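Local coordinates for protein streptomycin 3''-adenylyltransferase (Enterococcus faecalis, PDB 6SXJ) that transfers the AMP group of ATP to the 9-hydroxyl of spectinomycin, releasing diphosphate and making the bacterium resistant to that antibiotic but not to streptomycin, at residues Q11-K14 and V15-L19; W111-E114 and L115-Q118; N127-L130 and T131-L134; E217-E220 and R221-A225; Y247-N250 and R251-L255. One frame throughout, in Å; residues are numbered along the deposited sequence.

Interaction 1. Residues Q11-K14 and V15-L19; sequences QINK and VKKIL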
loop_
_atom_site.group_PDB
_atom_site.type_symbol
_atom_site.label_atom_id
_atom_site.label_comp_id
_atom_site.label_asym_id
_atom_site.label_seq_id
_atom_site.Cartn_x
_atom_site.Cartn_y
_atom_site.Cartn_z
ATOM N N GLN A 11 -5.121 -7.230 -16.950
ATOM C CA GLN A 11 -4.234 -6.430 -16.103
ATOM C C GLN A 11 -3.281 -7.332 -15.335
ATOM O O GLN A 11 -2.057 -7.210 -15.444
ATOM C CB GLN A 11 -5.049 -5.581 -15.126
ATOM C CG GLN A 11 -5.605 -4.300 -15.716
ATOM C CD GLN A 11 -5.858 -3.256 -14.675
ATOM O OE1 GLN A 11 -6.917 -3.252 -14.040
ATOM N NE2 GLN A 11 -4.877 -2.342 -14.479
ATOM N N ILE A 12 -3.840 -8.293 -14.590
ATOM C CA ILE A 12 -3.009 -9.188 -13.792
ATOM C C ILE A 12 -2.109 -10.026 -14.683
ATOM O O ILE A 12 -0.931 -10.245 -14.371
ATOM C CB ILE A 12 -3.880 -10.070 -12.888
ATOM C CG1 ILE A 12 -4.738 -9.197 -11.984
ATOM C CG2 ILE A 12 -3.011 -10.997 -12.063
ATOM C CD1 ILE A 12 -5.647 -9.990 -11.076
ATOM N N ASN A 13 -2.639 -10.503 -15.806
ATOM C CA ASN A 13 -1.867 -11.414 -16.643
ATOM C C ASN A 13 -0.694 -10.706 -17.305
ATOM O O ASN A 13 0.397 -11.277 -17.417
ATOM C CB ASN A 13 -2.769 -12.044 -17.698
ATOM C CG ASN A 13 -2.230 -13.355 -18.201
ATOM O OD1 ASN A 13 -1.806 -13.461 -19.353
ATOM N ND2 ASN A 13 -2.231 -14.369 -17.335
ATOM N N LYS A 14 -0.899 -9.471 -17.768
ATOM C CA LYS A 14 0.200 -8.713 -18.357
ATOM C C LYS A 14 1.292 -8.433 -17.329
ATOM O O LYS A 14 2.481 -8.463 -17.657
ATOM C CB LYS A 14 -0.322 -7.404 -18.951
ATOM C CG LYS A 14 -0.426 -7.407 -20.469
ATOM C CD LYS A 14 -1.657 -6.668 -20.960
ATOM C CE LYS A 14 -1.925 -6.892 -22.442
ATOM N NZ LYS A 14 -0.741 -6.471 -23.298
ATOM N N VAL A 15 0.910 -8.180 -16.075
ATOM C CA VAL A 15 1.913 -7.959 -15.034
ATOM C C VAL A 15 2.759 -9.211 -14.841
ATOM O O VAL A 15 3.986 -9.131 -14.704
ATOM C CB VAL A 15 1.242 -7.528 -13.715
ATOM C CG1 VAL A 15 2.269 -7.526 -12.567
ATOM C CG2 VAL A 15 0.596 -6.149 -13.865
ATOM N N LYS A 16 2.116 -10.384 -14.827
ATOM C CA LYS A 16 2.848 -11.635 -14.635
ATOM C C LYS A 16 3.857 -11.858 -15.752
ATOM O O LYS A 16 4.989 -12.290 -15.505
ATOM C CB LYS A 16 1.876 -12.813 -14.573
ATOM C CG LYS A 16 0.789 -12.690 -13.522
ATOM C CD LYS A 16 -0.356 -13.678 -13.793
ATOM C CE LYS A 16 0.147 -15.086 -14.058
ATOM N NZ LYS A 16 -0.986 -16.057 -14.246
ATOM N N LYS A 17 3.462 -11.577 -16.989
ATOM C CA LYS A 17 4.344 -11.846 -18.118
ATOM C C LYS A 17 5.454 -10.809 -18.208
ATOM O O LYS A 17 6.600 -11.151 -18.533
ATOM C CB LYS A 17 3.524 -11.903 -19.402
ATOM C CG LYS A 17 2.537 -13.089 -19.407
ATOM C CD LYS A 17 1.502 -12.978 -20.512
ATOM C CE LYS A 17 0.758 -14.299 -20.719
ATOM N NZ LYS A 17 1.666 -15.413 -21.114
ATOM N N ILE A 18 5.144 -9.548 -17.897
ATOM C CA ILE A 18 6.200 -8.538 -17.815
ATOM C C ILE A 18 7.295 -9.020 -16.881
ATOM O O ILE A 18 8.475 -9.094 -17.250
ATOM C CB ILE A 18 5.631 -7.187 -17.349
ATOM C CG1 ILE A 18 4.821 -6.539 -18.471
ATOM C CG2 ILE A 18 6.773 -6.254 -16.910
ATOM C CD1 ILE A 18 3.756 -5.594 -17.967
ATOM N N LEU A 19 6.919 -9.367 -15.649
ATOM C CA LEU A 19 7.926 -9.725 -14.657
ATOM C C LEU A 19 8.728 -10.931 -15.110
ATOM O O LEU A 19 9.939 -11.009 -14.877
ATOM C CB LEU A 19 7.258 -9.992 -13.308
ATOM C CG LEU A 19 6.621 -8.770 -12.634
ATOM C CD1 LEU A 19 5.498 -9.221 -11.722
ATOM C CD2 LEU A 19 7.679 -7.978 -11.873
#
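Asn-13 sends its amide between the two lysines that follow it one helical turn later, and the two ends of that amide meet different things. The carbonyl oxygen lies against the aliphatic tail of Lys-17, with OD1 of Asn-13 3.0 Å from CE of Lys-17. On the other branch, ND2 of Asn-13 comes to 3.7 Å from NZ of Lys-16, two nitrogens that only pass each other. The turn about the first bond explains this placing: CG of Asn-13 stands opposite the backbone N (chi1 -156°), which brings the amide end back toward the following turn, where both lysine chains pass. Lys-16 runs across the amide at a slant, its chain kinked midway at chi3 (49°). Its CD also reaches the methyl CG2 of Ile-12 at 4.2 Å, a light apolar touch made mid-chain, away from the charged end. Next to this, Ile-18 lays its CG1 branch against the carbonyl of Lys-14, CG1 of Ile-18 being 3.1 Å from O of Lys-14.

Beneath these side chains run four successive i to i+4 backbone bonds, from Val-15 N to Gln-11 O through Ile-18 N to Lys-14 O, the last being the shortest at 2.9 Å. This is an amphipathic helix in the nucleotidyltransferase domain. The polar side carries Asn-13, Lys-14 and Lys-17, whereas Val-15 and Leu-19 pack on strands 47-53 and 85-91. Gln-11 is tied by its amide to Ile-72 O and Arg-83 N, and Ile-12 and Leu-19 meet strand 27-33, which places helix 8-23 across one face of the sheet.

Interaction 2. Residues W111-E114 and L115-Q118; sequences WLQE and LYEQ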
loop_
_atom_site.group_PDB
_atom_site.type_symbol
_atom_site.label_atom_id
_atom_site.label_comp_id
_atom_site.label_asym_id
_atom_site.label_seq_id
_atom_site.Cartn_x
_atom_site.Cartn_y
_atom_site.Cartn_z
ATOM N N TRP A 111 1.476 7.393 -7.702
ATOM C CA TRP A 111 1.866 8.646 -7.058
ATOM C C TRP A 111 3.254 9.100 -7.481
ATOM O O TRP A 111 3.625 10.246 -7.206
ATOM C CB TRP A 111 1.823 8.511 -5.533
ATOM C CG TRP A 111 2.801 7.513 -4.980
ATOM C CD1 TRP A 111 4.055 7.766 -4.520
ATOM C CD2 TRP A 111 2.595 6.103 -4.829
ATOM N NE1 TRP A 111 4.650 6.602 -4.099
ATOM C CE2 TRP A 111 3.771 5.568 -4.271
ATOM C CE3 TRP A 111 1.526 5.245 -5.105
ATOM C CZ2 TRP A 111 3.913 4.215 -3.992
ATOM C CZ3 TRP A 111 1.669 3.904 -4.829
ATOM C CH2 TRP A 111 2.851 3.399 -4.279
ATOM N N LEU A 112 4.016 8.238 -8.153
ATOM C CA LEU A 112 5.365 8.531 -8.604
ATOM C C LEU A 112 5.438 8.844 -10.094
ATOM O O LEU A 112 6.542 9.012 -10.632
ATOM C CB LEU A 112 6.280 7.347 -8.290
ATOM C CG LEU A 112 6.648 7.034 -6.842
ATOM C CD1 LEU A 112 7.288 5.658 -6.776
ATOM C CD2 LEU A 112 7.589 8.104 -6.283
ATOM N N GLN A 113 4.297 8.929 -10.778
ATOM C CA GLN A 113 4.323 9.052 -12.233
ATOM C C GLN A 113 4.992 10.354 -12.669
ATOM O O GLN A 113 5.849 10.354 -13.556
ATOM C CB GLN A 113 2.903 8.949 -12.791
ATOM C CG GLN A 113 2.839 8.625 -14.282
ATOM C CD GLN A 113 3.442 7.288 -14.626
ATOM O OE1 GLN A 113 4.566 7.210 -15.127
ATOM N NE2 GLN A 113 2.696 6.219 -14.373
ATOM N N GLU A 114 4.605 11.480 -12.071
ATOM C CA GLU A 114 5.232 12.751 -12.432
ATOM C C GLU A 114 6.747 12.648 -12.347
ATOM O O GLU A 114 7.468 13.067 -13.259
ATOM C CB GLU A 114 4.728 13.864 -11.524
ATOM C CG GLU A 114 3.349 14.366 -11.877
ATOM C CD GLU A 114 2.977 15.612 -11.100
ATOM O OE1 GLU A 114 2.548 16.602 -11.733
ATOM O OE2 GLU A 114 3.118 15.600 -9.856
ATOM N N LEU A 115 7.245 12.046 -11.268
ATOM C CA LEU A 115 8.682 11.854 -11.127
ATOM C C LEU A 115 9.219 10.872 -12.156
ATOM O O LEU A 115 10.325 11.062 -12.675
ATOM C CB LEU A 115 9.001 11.364 -9.724
ATOM C CG LEU A 115 9.079 12.415 -8.620
ATOM C CD1 LEU A 115 7.799 13.199 -8.457
ATOM C CD2 LEU A 115 9.447 11.650 -7.353
ATOM N N TYR A 116 8.480 9.791 -12.432
ATOM C CA TYR A 116 8.891 8.887 -13.501
ATOM C C TYR A 116 9.137 9.668 -14.788
ATOM O O TYR A 116 10.136 9.450 -15.487
ATOM C CB TYR A 116 7.825 7.810 -13.734
ATOM C CG TYR A 116 7.686 6.758 -12.645
ATOM C CD1 TYR A 116 8.760 6.401 -11.837
ATOM C CD2 TYR A 116 6.472 6.117 -12.437
ATOM C CE1 TYR A 116 8.622 5.435 -10.851
ATOM C CE2 TYR A 116 6.324 5.151 -11.455
ATOM C CZ TYR A 116 7.396 4.805 -10.674
ATOM O OH TYR A 116 7.233 3.839 -9.705
ATOM N N GLU A 117 8.230 10.593 -15.109
ATOM C CA GLU A 117 8.370 11.400 -16.314
ATOM C C GLU A 117 9.617 12.271 -16.264
ATOM O O GLU A 117 10.170 12.617 -17.312
ATOM C CB GLU A 117 7.128 12.276 -16.508
ATOM C CG GLU A 117 5.809 11.512 -16.576
ATOM C CD GLU A 117 5.703 10.615 -17.801
ATOM O OE1 GLU A 117 4.725 9.841 -17.898
ATOM O OE2 GLU A 117 6.597 10.683 -18.670
ATOM N N GLN A 118 10.072 12.637 -15.063
ATOM C CA GLN A 118 11.290 13.422 -14.899
ATOM C C GLN A 118 12.549 12.562 -14.896
ATOM O O GLN A 118 13.619 13.052 -14.524
ATOM C CB GLN A 118 11.237 14.228 -13.595
ATOM C CG GLN A 118 10.320 15.437 -13.617
ATOM C CD GLN A 118 10.550 16.360 -12.427
ATOM O OE1 GLN A 118 9.643 16.606 -11.632
ATOM N NE2 GLN A 118 11.773 16.869 -12.298
#
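Leu-112 lies over the ring of Tyr-116, one turn ahead of it. Its CB stands 3.9 Å from the centroid of the Tyr-116 ring and 21° off the ring normal, a CH-pi contact made over the face. From there the chain slants outward toward the phenol end, where CD1 of Leu-112 comes to 3.4 Å from OH of Tyr-116. The backbone oxygen of Leu-112 hangs over the same ring nearer its inner rim, 3.2 Å from CG of Tyr-116, and accepts the Tyr-116 N-H at 2.8 Å. The second methyl of Leu-112, CD2, touches CD2 of Leu-115 at 4.1 Å.

Gln-113 approaches the ring from its rim. Its CG stands opposite the backbone N (chi1 -162°) and the chain then bends at chi2, which brings the amide round to the ring edge with OE1 of Gln-113 3.5 Å from CD2 of Tyr-116. The amide and ring planes are 63° apart. Leu-112 holds the N-cap position of helix 113-117, and Glu-117 N closes the next turn on Gln-113 O at 2.9 Å. The final bond, from Gln-118 N to Glu-114 O, is weak.

One face of the ring takes the aliphatic CB and carbonyl oxygen of Leu-112, its edge the Gln-113 amide. The Tyr-116 hydroxyl is hydrogen-bonded to Ile-107 O and Gly-109 N, so the far end of the ring is held in place, while Leu-112 on the face restricts its turning. Gln-113 bonds Glu-110 through NE2 and Arg-70 through OE1. A long, weak ion pair of Arg-70 with Glu-117 would probably moderate the negative charge there.

Interaction 3. Residues N127-L130 and T131-L134; sequences NSDL and TIML
Leu-130 meets both Met-133 and Leu-134, one turn further along the chain. Its CB simply leaves the main chain beside Thr-131 N. The next bond sets CG opposite the backbone N (chi1 178°), and there CG of Leu-130 lies 3.8 Å from CG of Leu-134. At the tip, CD1 of Leu-130 has two partners: it touches CG of Leu-134 at 3.8 Å and the methyl CE of Met-133 at 3.9 Å. Met-133 reaches it by bending at chi3, with its sulfur near CA of Leu-130.

The carbonyl of Leu-130 takes an almost straight bond from Leu-134 N, 2.8 Å long with an N-H...O angle of 177°. Asp-129 O accepts twice, from Met-133 N within its carbonyl plane and from Ile-132 N above that plane. Just before the turn that leads into the helix, Asn-127 OD1 accepts a weak capping bond from Asp-129 N, while its ND2 is held by Gln-104.

Helix 130-139 follows strand 125-126. Leu-130 rests on Thr-88 and Ile-90 of strand 85-91, with Met-133 on Thr-88 and Leu-134 on Ile-90, and Ile-132 faces Ala-165 and Ile-166 of helix 159-173, so this first turn lies between the sheet and that helix.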
loop_
_atom_site.group_PDB
_atom_site.type_symbol
_atom_site.label_atom_id
_atom_site.label_comp_id
_atom_site.label_asym_id
_atom_site.label_seq_id
_atom_site.Cartn_x
_atom_site.Cartn_y
_atom_site.Cartn_z
ATOM N N ASN A 127 12.102 1.488 3.838
ATOM C CA ASN A 127 10.683 1.839 3.794
ATOM C C ASN A 127 10.005 1.216 5.008
ATOM O O ASN A 127 9.649 0.033 4.993
ATOM C CB ASN A 127 10.038 1.366 2.494
ATOM C CG ASN A 127 8.552 1.663 2.437
ATOM O OD1 ASN A 127 7.981 2.234 3.369
ATOM N ND2 ASN A 127 7.911 1.267 1.338
ATOM N N SER A 128 9.813 2.023 6.051
ATOM C CA SER A 128 9.154 1.521 7.248
ATOM C C SER A 128 7.764 0.983 6.941
ATOM O O SER A 128 7.299 0.051 7.606
ATOM C CB SER A 128 9.072 2.627 8.300
ATOM O OG SER A 128 7.901 2.487 9.081
ATOM N N ASP A 129 7.088 1.545 5.935
ATOM C CA ASP A 129 5.742 1.087 5.614
ATOM C C ASP A 129 5.753 -0.328 5.055
ATOM O O ASP A 129 4.765 -1.058 5.193
ATOM C CB ASP A 129 5.088 2.041 4.617
ATOM C CG ASP A 129 4.493 3.260 5.285
ATOM O OD1 ASP A 129 4.029 3.139 6.437
ATOM O OD2 ASP A 129 4.492 4.345 4.663
ATOM N N LEU A 130 6.852 -0.732 4.413
ATOM C CA LEU A 130 6.945 -2.080 3.868
ATOM C C LEU A 130 6.861 -3.138 4.957
ATOM O O LEU A 130 6.489 -4.284 4.675
ATOM C CB LEU A 130 8.247 -2.223 3.079
ATOM C CG LEU A 130 8.541 -3.595 2.478
ATOM C CD1 LEU A 130 7.503 -3.998 1.442
ATOM C CD2 LEU A 130 9.932 -3.576 1.867
ATOM N N THR A 131 7.186 -2.786 6.199
ATOM C CA THR A 131 7.028 -3.751 7.280
ATOM C C THR A 131 5.563 -4.120 7.485
ATOM O O THR A 131 5.253 -5.254 7.862
ATOM C CB THR A 131 7.625 -3.198 8.578
ATOM O OG1 THR A 131 9.052 -3.188 8.473
ATOM C CG2 THR A 131 7.213 -4.058 9.769
ATOM N N ILE A 132 4.655 -3.171 7.279
ATOM C CA ILE A 132 3.231 -3.465 7.404
ATOM C C ILE A 132 2.745 -4.262 6.203
ATOM O O ILE A 132 1.852 -5.111 6.333
ATOM C CB ILE A 132 2.450 -2.151 7.558
ATOM C CG1 ILE A 132 3.092 -1.279 8.640
ATOM C CG2 ILE A 132 1.002 -2.420 7.906
ATOM C CD1 ILE A 132 2.583 0.149 8.648
ATOM N N MET A 133 3.319 -4.003 5.028
ATOM C CA MET A 133 2.949 -4.743 3.831
ATOM C C MET A 133 3.386 -6.195 3.938
ATOM O O MET A 133 2.579 -7.113 3.751
ATOM C CB MET A 133 3.576 -4.080 2.606
ATOM C CG MET A 133 3.352 -2.583 2.542
ATOM S SD MET A 133 4.203 -1.785 1.177
ATOM C CE MET A 133 4.020 -3.003 -0.132
ATOM N N LEU A 134 4.664 -6.419 4.244
ATOM C CA LEU A 134 5.157 -7.783 4.398
ATOM C C LEU A 134 4.389 -8.518 5.487
ATOM O O LEU A 134 4.125 -9.720 5.369
ATOM C CB LEU A 134 6.654 -7.768 4.706
ATOM C CG LEU A 134 7.559 -7.116 3.659
ATOM C CD1 LEU A 134 9.013 -7.133 4.113
ATOM C CD2 LEU A 134 7.406 -7.816 2.320
#

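Interaction 4. Residues E217-E220 and R221-A225; sequences EHRE and RILLA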
loop_
_atom_site.group_PDB
_atom_site.type_symbol
_atom_site.label_atom_id
_atom_site.label_comp_id
_atom_site.label_asym_id
_atom_site.label_seq_id
_atom_site.Cartn_x
_atom_site.Cartn_y
_atom_site.Cartn_z
ATOM N N GLU A 217 -18.691 15.020 16.441
ATOM C CA GLU A 217 -17.998 15.937 15.538
ATOM C C GLU A 217 -16.943 15.204 14.718
ATOM O O GLU A 217 -16.784 15.463 13.519
ATOM C CB GLU A 217 -17.369 17.085 16.335
ATOM C CG GLU A 217 -16.147 16.723 17.171
ATOM C CD GLU A 217 -15.385 17.968 17.639
ATOM O OE1 GLU A 217 -14.989 18.033 18.827
ATOM O OE2 GLU A 217 -15.189 18.882 16.812
ATOM N N HIS A 218 -16.223 14.276 15.349
ATOM C CA HIS A 218 -15.198 13.512 14.650
ATOM C C HIS A 218 -15.822 12.457 13.744
ATOM O O HIS A 218 -15.358 12.251 12.619
ATOM C CB HIS A 218 -14.256 12.861 15.663
ATOM C CG HIS A 218 -13.519 13.845 16.521
ATOM N ND1 HIS A 218 -12.986 15.016 16.024
ATOM C CD2 HIS A 218 -13.224 13.829 17.841
ATOM C CE1 HIS A 218 -12.400 15.681 17.002
ATOM N NE2 HIS A 218 -12.530 14.981 18.115
ATOM N N ARG A 219 -16.878 11.788 14.211
ATOM C CA ARG A 219 -17.590 10.841 13.360
ATOM C C ARG A 219 -18.114 11.524 12.102
ATOM O O ARG A 219 -17.907 11.038 10.986
ATOM C CB ARG A 219 -18.738 10.205 14.138
ATOM C CG ARG A 219 -19.847 9.668 13.250
ATOM C CD ARG A 219 -20.679 8.648 13.996
ATOM N NE ARG A 219 -21.724 9.270 14.806
ATOM C CZ ARG A 219 -21.812 9.165 16.128
ATOM N NH1 ARG A 219 -20.911 8.464 16.809
ATOM N NH2 ARG A 219 -22.805 9.765 16.770
ATOM N N GLU A 220 -18.803 12.653 12.268
ATOM C CA GLU A 220 -19.275 13.414 11.115
ATOM C C GLU A 220 -18.164 13.591 10.082
ATOM O O GLU A 220 -18.355 13.307 8.895
ATOM C CB GLU A 220 -19.809 14.778 11.569
ATOM C CG GLU A 220 -21.268 14.783 12.022
ATOM C CD GLU A 220 -21.690 16.113 12.644
ATOM O OE1 GLU A 220 -22.439 16.095 13.646
ATOM O OE2 GLU A 220 -21.272 17.178 12.135
ATOM N N ARG A 221 -16.983 14.044 10.521
ATOM C CA ARG A 221 -15.897 14.292 9.574
ATOM C C ARG A 221 -15.323 12.991 9.016
ATOM O O ARG A 221 -14.929 12.941 7.843
ATOM C CB ARG A 221 -14.798 15.128 10.242
ATOM C CG ARG A 221 -15.129 16.619 10.345
ATOM C CD ARG A 221 -13.949 17.453 10.834
ATOM N NE ARG A 221 -13.707 17.303 12.268
ATOM C CZ ARG A 221 -14.166 18.137 13.202
ATOM N NH1 ARG A 221 -14.903 19.186 12.860
ATOM N NH2 ARG A 221 -13.892 17.922 14.482
ATOM N N ILE A 222 -15.276 11.932 9.825
ATOM C CA ILE A 222 -14.742 10.661 9.351
ATOM C C ILE A 222 -15.631 10.085 8.255
ATOM O O ILE A 222 -15.140 9.551 7.251
ATOM C CB ILE A 222 -14.582 9.678 10.527
ATOM C CG1 ILE A 222 -13.426 10.124 11.433
ATOM C CG2 ILE A 222 -14.353 8.264 10.001
ATOM C CD1 ILE A 222 -13.173 9.217 12.635
ATOM N N LEU A 223 -16.952 10.164 8.437
ATOM C CA LEU A 223 -17.869 9.664 7.423
ATOM C C LEU A 223 -17.846 10.531 6.169
ATOM O O LEU A 223 -18.057 10.023 5.063
ATOM C CB LEU A 223 -19.276 9.579 8.003
ATOM C CG LEU A 223 -19.454 8.427 8.994
ATOM C CD1 LEU A 223 -20.801 8.514 9.692
ATOM C CD2 LEU A 223 -19.297 7.084 8.286
ATOM N N LEU A 224 -17.579 11.832 6.311
ATOM C CA LEU A 224 -17.400 12.670 5.132
ATOM C C LEU A 224 -16.115 12.329 4.386
ATOM O O LEU A 224 -15.979 12.694 3.213
ATOM C CB LEU A 224 -17.418 14.148 5.528
ATOM C CG LEU A 224 -18.822 14.755 5.420
ATOM C CD1 LEU A 224 -19.644 14.449 6.677
ATOM C CD2 LEU A 224 -18.772 16.252 5.154
ATOM N N ALA A 225 -15.181 11.628 5.036
ATOM C CA ALA A 225 -13.996 11.137 4.340
ATOM C C ALA A 225 -14.304 9.864 3.554
ATOM O O ALA A 225 -13.786 9.673 2.448
ATOM C CB ALA A 225 -12.865 10.886 5.340
#
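Glu-217 and Arg-221 form the one salt bridge of this stretch, an i to i+4 pair whose chains run side by side in the same direction. NH2 of Arg-221 meets OE2 of Glu-217 at 2.8 Å with an N-H...O angle of 151°. The meeting is not flat: the nitrogen comes from above the carboxylate plane, and the two groups are turned 60° from each other. CG of Glu-217 occupies the position between the backbone N and the carbonyl carbon (chi1 72°), which swings the acid toward the arginine. The Glu-217 carbonyl oxygen sits over the centre of the guanidinium face.

Ring packing comes next. CG of Glu-217 lies 3.7 Å above the middle of the His-218 imidazole. CE1 of that ring lies at the guanidinium edge, 3.7 Å from NH2 of Arg-221. Thr-244 OG1 bonds both to His-218 ND1 and to Arg-221 NE, fixing ring and guanidinium from the next helix.

Apolar contact is slight and on the far side, where CD1 of Leu-223 reaches CG of Arg-219 at 3.9 Å.

Backbone bonds include Ile-222 N to His-218 O at 2.8 Å and Leu-223 N to Arg-219 O at 2.9 Å.

Helix 216-229 packs on helices 181-196, 203-212 and 241-253, and the arrangement belongs to the all-helical C-terminal domain of the aminoglycoside adenylyltransferases.

Interaction 5. Residues Y247-N250 and R251-L255; sequences YLNN and RLKKL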
loop_
_atom_site.group_PDB
_atom_site.type_symbol
_atom_site.label_atom_id
_atom_site.label_comp_id
_atom_site.label_asym_id
_atom_site.label_seq_id
_atom_site.Cartn_x
_atom_site.Cartn_y
_atom_site.Cartn_z
ATOM N N TYR A 247 -7.617 14.000 17.381
ATOM C CA TYR A 247 -8.370 12.973 18.091
ATOM C C TYR A 247 -7.887 11.576 17.717
ATOM O O TYR A 247 -7.597 10.747 18.590
ATOM C CB TYR A 247 -9.860 13.110 17.784
ATOM C CG TYR A 247 -10.641 11.870 18.156
ATOM C CD1 TYR A 247 -10.909 11.581 19.488
ATOM C CD2 TYR A 247 -11.090 10.975 17.185
ATOM C CE1 TYR A 247 -11.605 10.451 19.849
ATOM C CE2 TYR A 247 -11.798 9.837 17.540
ATOM C CZ TYR A 247 -12.050 9.582 18.878
ATOM O OH TYR A 247 -12.748 8.458 19.264
ATOM N N LEU A 248 -7.816 11.288 16.415
ATOM C CA LEU A 248 -7.404 9.960 15.975
ATOM C C LEU A 248 -5.978 9.653 16.405
ATOM O O LEU A 248 -5.665 8.518 16.785
ATOM C CB LEU A 248 -7.536 9.856 14.456
ATOM C CG LEU A 248 -8.972 9.953 13.938
ATOM C CD1 LEU A 248 -9.020 10.004 12.425
ATOM C CD2 LEU A 248 -9.755 8.771 14.482
ATOM N N ASN A 249 -5.094 10.650 16.334
ATOM C CA ASN A 249 -3.705 10.429 16.721
ATOM C C ASN A 249 -3.598 10.103 18.206
ATOM O O ASN A 249 -2.941 9.131 18.598
ATOM C CB ASN A 249 -2.870 11.664 16.374
ATOM C CG ASN A 249 -1.382 11.418 16.518
ATOM O OD1 ASN A 249 -0.857 10.416 16.036
ATOM N ND2 ASN A 249 -0.696 12.332 17.188
ATOM N N ASN A 250 -4.234 10.911 19.056
ATOM C CA ASN A 250 -4.191 10.640 20.488
ATOM C C ASN A 250 -4.821 9.287 20.804
ATOM O O ASN A 250 -4.240 8.476 21.531
ATOM C CB ASN A 250 -4.878 11.771 21.252
ATOM C CG ASN A 250 -4.023 13.036 21.311
ATOM O OD1 ASN A 250 -4.481 14.127 20.962
ATOM N ND2 ASN A 250 -2.773 12.891 21.748
ATOM N N ARG A 251 -6.007 9.019 20.249
ATOM C CA ARG A 251 -6.603 7.690 20.381
ATOM C C ARG A 251 -5.606 6.602 20.001
ATOM O O ARG A 251 -5.498 5.577 20.684
ATOM C CB ARG A 251 -7.853 7.606 19.505
ATOM C CG ARG A 251 -8.752 6.404 19.729
ATOM C CD ARG A 251 -9.737 6.306 18.569
ATOM N NE ARG A 251 -11.035 5.751 18.936
ATOM C CZ ARG A 251 -11.231 4.487 19.292
ATOM N NH1 ARG A 251 -10.208 3.645 19.348
ATOM N NH2 ARG A 251 -12.451 4.066 19.600
ATOM N N LEU A 252 -4.856 6.819 18.918
ATOM C CA LEU A 252 -3.871 5.835 18.484
ATOM C C LEU A 252 -2.701 5.754 19.455
ATOM O O LEU A 252 -2.225 4.658 19.769
ATOM C CB LEU A 252 -3.381 6.190 17.082
ATOM C CG LEU A 252 -2.217 5.405 16.471
ATOM C CD1 LEU A 252 -2.526 3.923 16.385
ATOM C CD2 LEU A 252 -1.892 5.974 15.084
ATOM N N LYS A 253 -2.228 6.902 19.947
ATOM C CA LYS A 253 -1.074 6.914 20.841
ATOM C C LYS A 253 -1.316 6.123 22.121
ATOM O O LYS A 253 -0.349 5.757 22.798
ATOM C CB LYS A 253 -0.695 8.356 21.185
ATOM C CG LYS A 253 0.160 9.043 20.134
ATOM C CD LYS A 253 -0.110 10.550 20.103
ATOM C CE LYS A 253 0.997 11.343 20.808
ATOM N NZ LYS A 253 0.653 12.799 20.926
ATOM N N LYS A 254 -2.574 5.859 22.477
ATOM C CA LYS A 254 -2.903 4.977 23.591
ATOM C C LYS A 254 -2.879 3.505 23.195
ATOM O O LYS A 254 -3.400 2.669 23.942
ATOM C CB LYS A 254 -4.281 5.329 24.159
ATOM C CG LYS A 254 -4.550 6.816 24.307
ATOM C CD LYS A 254 -3.449 7.508 25.108
ATOM C CE LYS A 254 -2.664 8.494 24.246
ATOM N NZ LYS A 254 -1.250 8.676 24.712
ATOM N N LEU A 255 -2.277 3.187 22.049
ATOM C CA LEU A 255 -2.308 1.847 21.461
ATOM C C LEU A 255 -3.578 1.085 21.810
ATOM O O LEU A 255 -4.598 1.228 21.135
ATOM C CB LEU A 255 -1.077 1.040 21.895
ATOM C CG LEU A 255 -0.731 0.923 23.381
ATOM C CD1 LEU A 255 -1.316 -0.350 23.971
ATOM C CD2 LEU A 255 0.783 0.959 23.581
#
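The Tyr-247 ring and the Arg-251 guanidinium stand almost perpendicular, their planes 86° apart, though the two side chains run alongside each other in the same direction. The tyrosine ring also stacks with His-218 of helix 216-229. The phenol oxygen lies at the guanidinium edge, near its plane, and accepts from it: NE of Arg-251 to OH of Tyr-247 is 3.2 Å, with an N-H...O angle of 150°. CD of Arg-251 keeps close to the ring's far end, 4.0 Å from CZ of Tyr-247. Both residues put CG opposite the backbone N (chi1 164° for Tyr-247), which carries the two groups out along the same side of the helix. The hydroxyl is also bonded to Ser-214 OG.

Helix 241-253, the last of the helical C-terminal domain, ends here: Lys-254 is the first residue to leave helical angles. Leu-248 and Leu-252 pack on Ile-192 of helix 181-196, and Leu-252 also meets Met-167 of helix 159-173. Among the last turns, Lys-253 N binds Asn-249 O at 2.7 Å and Lys-254 N binds Asn-250 O at 3.2 Å. The Lys-253 chain, bent at chi2 and chi3, slants past the Asn-249 amide, CD of Lys-253 lying 3.5 Å from ND2 of Asn-249.

Overall arrangement
All five contacts are local and follow one another along the chain; none nests or crosses, and each closes a helical turn. Interaction 1 belongs to helix 8-23 on the sheet of the nucleotidyltransferase domain. Interaction 2 forms short helix 113-117 just after strand 103-108, and interaction 3 opens helix 130-139 after strand 125-126, bringing the sheet against helix 159-173. Interactions 4 and 5 lie on consecutive helices of the C-terminal bundle, and they alone touch, through His-218 and Tyr-247 and through Ile-222 and Leu-248. Interactions 1 and 5, with centres about 40 Å apart, lie on opposite sides of the chain's centre.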